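Local coordinates for protein carboxypeptidase Y inhibitor (Saccharomyces cerevisiae, PDB 1WPX) that inhibits carboxypeptidase Y specifically and potently, as a member of the phosphatidylethanolamine-binding protein family, at residues F8-A11 with S12-S15. Sequence-based numbering, arbitrary orientation.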
ATOM      1  N   PHE B   8       1.240   3.733 -13.106  1.00 33.35           N
ATOM      2  CA  PHE B   8       2.627   3.574 -12.687  1.00 33.07           C
ATOM      3  C   PHE B   8       3.555   4.649 -13.214  1.00 33.52           C
ATOM      4  O   PHE B   8       4.651   4.847 -12.683  1.00 33.47           O
ATOM      5  CB  PHE B   8       3.169   2.211 -13.095  1.00 33.83           C
ATOM      6  CG  PHE B   8       2.990   1.169 -12.048  1.00 36.25           C
ATOM      7  CD1 PHE B   8       1.724   0.668 -11.759  1.00 37.54           C
ATOM      8  CD2 PHE B   8       4.079   0.710 -11.320  1.00 37.05           C
ATOM      9  CE1 PHE B   8       1.541  -0.276 -10.754  1.00 37.88           C
ATOM     10  CE2 PHE B   8       3.914  -0.231 -10.314  1.00 39.83           C
ATOM     11  CZ  PHE B   8       2.635  -0.728 -10.030  1.00 39.66           C
ATOM     12  N   ALA B   9       3.122   5.349 -14.255  1.00 33.88           N
ATOM     13  CA  ALA B   9       3.940   6.404 -14.825  1.00 34.82           C
ATOM     14  C   ALA B   9       3.903   7.600 -13.893  1.00 35.90           C
ATOM     15  O   ALA B   9       4.950   8.100 -13.458  1.00 37.08           O
ATOM     16  CB  ALA B   9       3.422   6.796 -16.194  1.00 34.98           C
ATOM     17  N   GLN B  10       2.696   8.054 -13.571  1.00 35.18           N
ATOM     18  CA  GLN B  10       2.564   9.201 -12.691  1.00 34.96           C
ATOM     19  C   GLN B  10       3.191   8.895 -11.340  1.00 34.96           C
ATOM     20  O   GLN B  10       3.855   9.746 -10.740  1.00 34.77           O
ATOM     21  CB  GLN B  10       1.097   9.586 -12.512  1.00 35.66           C
ATOM     22  CG  GLN B  10       0.922  10.785 -11.605  1.00 43.13           C
ATOM     23  CD  GLN B  10       1.802  11.967 -12.024  1.00 49.26           C
ATOM     24  OE1 GLN B  10       2.213  12.782 -11.186  1.00 49.14           O
ATOM     25  NE2 GLN B  10       2.088  12.067 -13.326  1.00 49.05           N
ATOM     26  N   ALA B  11       2.991   7.669 -10.870  1.00 33.12           N
ATOM     27  CA  ALA B  11       3.540   7.261  -9.591  1.00 32.80           C
ATOM     28  C   ALA B  11       5.057   7.414  -9.605  1.00 33.82           C
ATOM     29  O   ALA B  11       5.652   7.849  -8.621  1.00 32.45           O
ATOM     30  CB  ALA B  11       3.158   5.823  -9.299  1.00 32.23           C
ATOM     31  N   SER B  12       5.682   7.057 -10.725  1.00 34.01           N
ATOM     32  CA  SER B  12       7.132   7.159 -10.845  1.00 34.28           C
ATOM     33  C   SER B  12       7.590   8.608 -10.810  1.00 34.56           C
ATOM     34  O   SER B  12       8.535   8.945 -10.096  1.00 33.07           O
ATOM     35  CB  SER B  12       7.616   6.510 -12.147  1.00 34.43           C
ATOM     36  OG  SER B  12       7.497   5.101 -12.097  1.00 35.62           O
ATOM     37  N   ILE B  13       6.919   9.459 -11.584  1.00 34.51           N
ATOM     38  CA  ILE B  13       7.275  10.869 -11.647  1.00 35.66           C
ATOM     39  C   ILE B  13       7.197  11.477 -10.254  1.00 35.93           C
ATOM     40  O   ILE B  13       8.119  12.161  -9.815  1.00 36.49           O
ATOM     41  CB  ILE B  13       6.321  11.673 -12.576  1.00 39.00           C
ATOM     42  CG1 ILE B  13       6.243  11.030 -13.962  1.00 39.40           C
ATOM     43  CG2 ILE B  13       6.819  13.112 -12.708  1.00 35.45           C
ATOM     44  CD1 ILE B  13       7.527  11.124 -14.748  1.00 43.16           C
ATOM     45  N   ASP B  14       6.087  11.225  -9.564  1.00 35.13           N
ATOM     46  CA  ASP B  14       5.894  11.762  -8.228  1.00 34.44           C
ATOM     47  C   ASP B  14       7.037  11.406  -7.294  1.00 33.80           C
ATOM     48  O   ASP B  14       7.518  12.256  -6.543  1.00 33.93           O
ATOM     49  CB  ASP B  14       4.566  11.283  -7.645  1.00 35.58           C
ATOM     50  CG  ASP B  14       3.372  11.884  -8.368  1.00 38.51           C
ATOM     51  OD1 ASP B  14       3.570  12.870  -9.113  1.00 39.98           O
ATOM     52  OD2 ASP B  14       2.239  11.385  -8.189  1.00 40.22           O
ATOM     53  N   SER B  15       7.481  10.158  -7.347  1.00 32.67           N
ATOM     54  CA  SER B  15       8.583   9.728  -6.505  1.00 33.13           C
ATOM     55  C   SER B  15       9.873  10.481  -6.867  1.00 34.23           C
ATOM     56  O   SER B  15      10.543  11.023  -5.987  1.00 34.56           O
ATOM     57  CB  SER B  15       8.792   8.218  -6.646  1.00 32.23           C
ATOM     58  OG  SER B  15       9.773   7.743  -5.736  1.00 33.41           O
TER
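The first turns of helix 8-18 join F8-A11 to S12-S15, with the backbone carbonyl of F8 taken by both the N and the OG of S12. Four i to i+4 backbone bonds run along this stretch. They go from S12 N to F8 O, from I13 N to A9 O, from D14 N to Q10 O and from S15 N to A11 O. The bond from D14 N to Q10 O is 2.9 Å long. S12 OG also donates to F8 O, at 2.9 Å, nearly end-on to the carbonyl, while S12 N sits above the carbonyl plane. The chi1 of S12, -71°, sets OG beside its own backbone N and turns the hydroxyl back along the helix. The hydroxyl of this buried serine thus has a partner within its own helix.

I13 CG1 lies on the A9 O side, because chi1, -54°, puts it beside the backbone N. The I13 side chain also meets the loop residues Q32 and P33. Q10 bends at chi2 and brings its end beside the D14 carboxylate. Q10 CG lies 3.7 Å from D14 OD2. D14 also packs on a basic side chain of the other protein in the assembly. An alanine in place of D14 would probably take away the carboxylate beside the end of Q10 and leave less packing against that basic side chain.

F8, on another side of the helix, meets an aromatic ring of the other protein, with the ring planes about 50° apart. S12 also packs on an aromatic side chain there. The pattern is that of a regular alpha helix in which a serine hydroxyl bonds to the carbonyl four residues back, on a helix contributing to the interface with the partner protein.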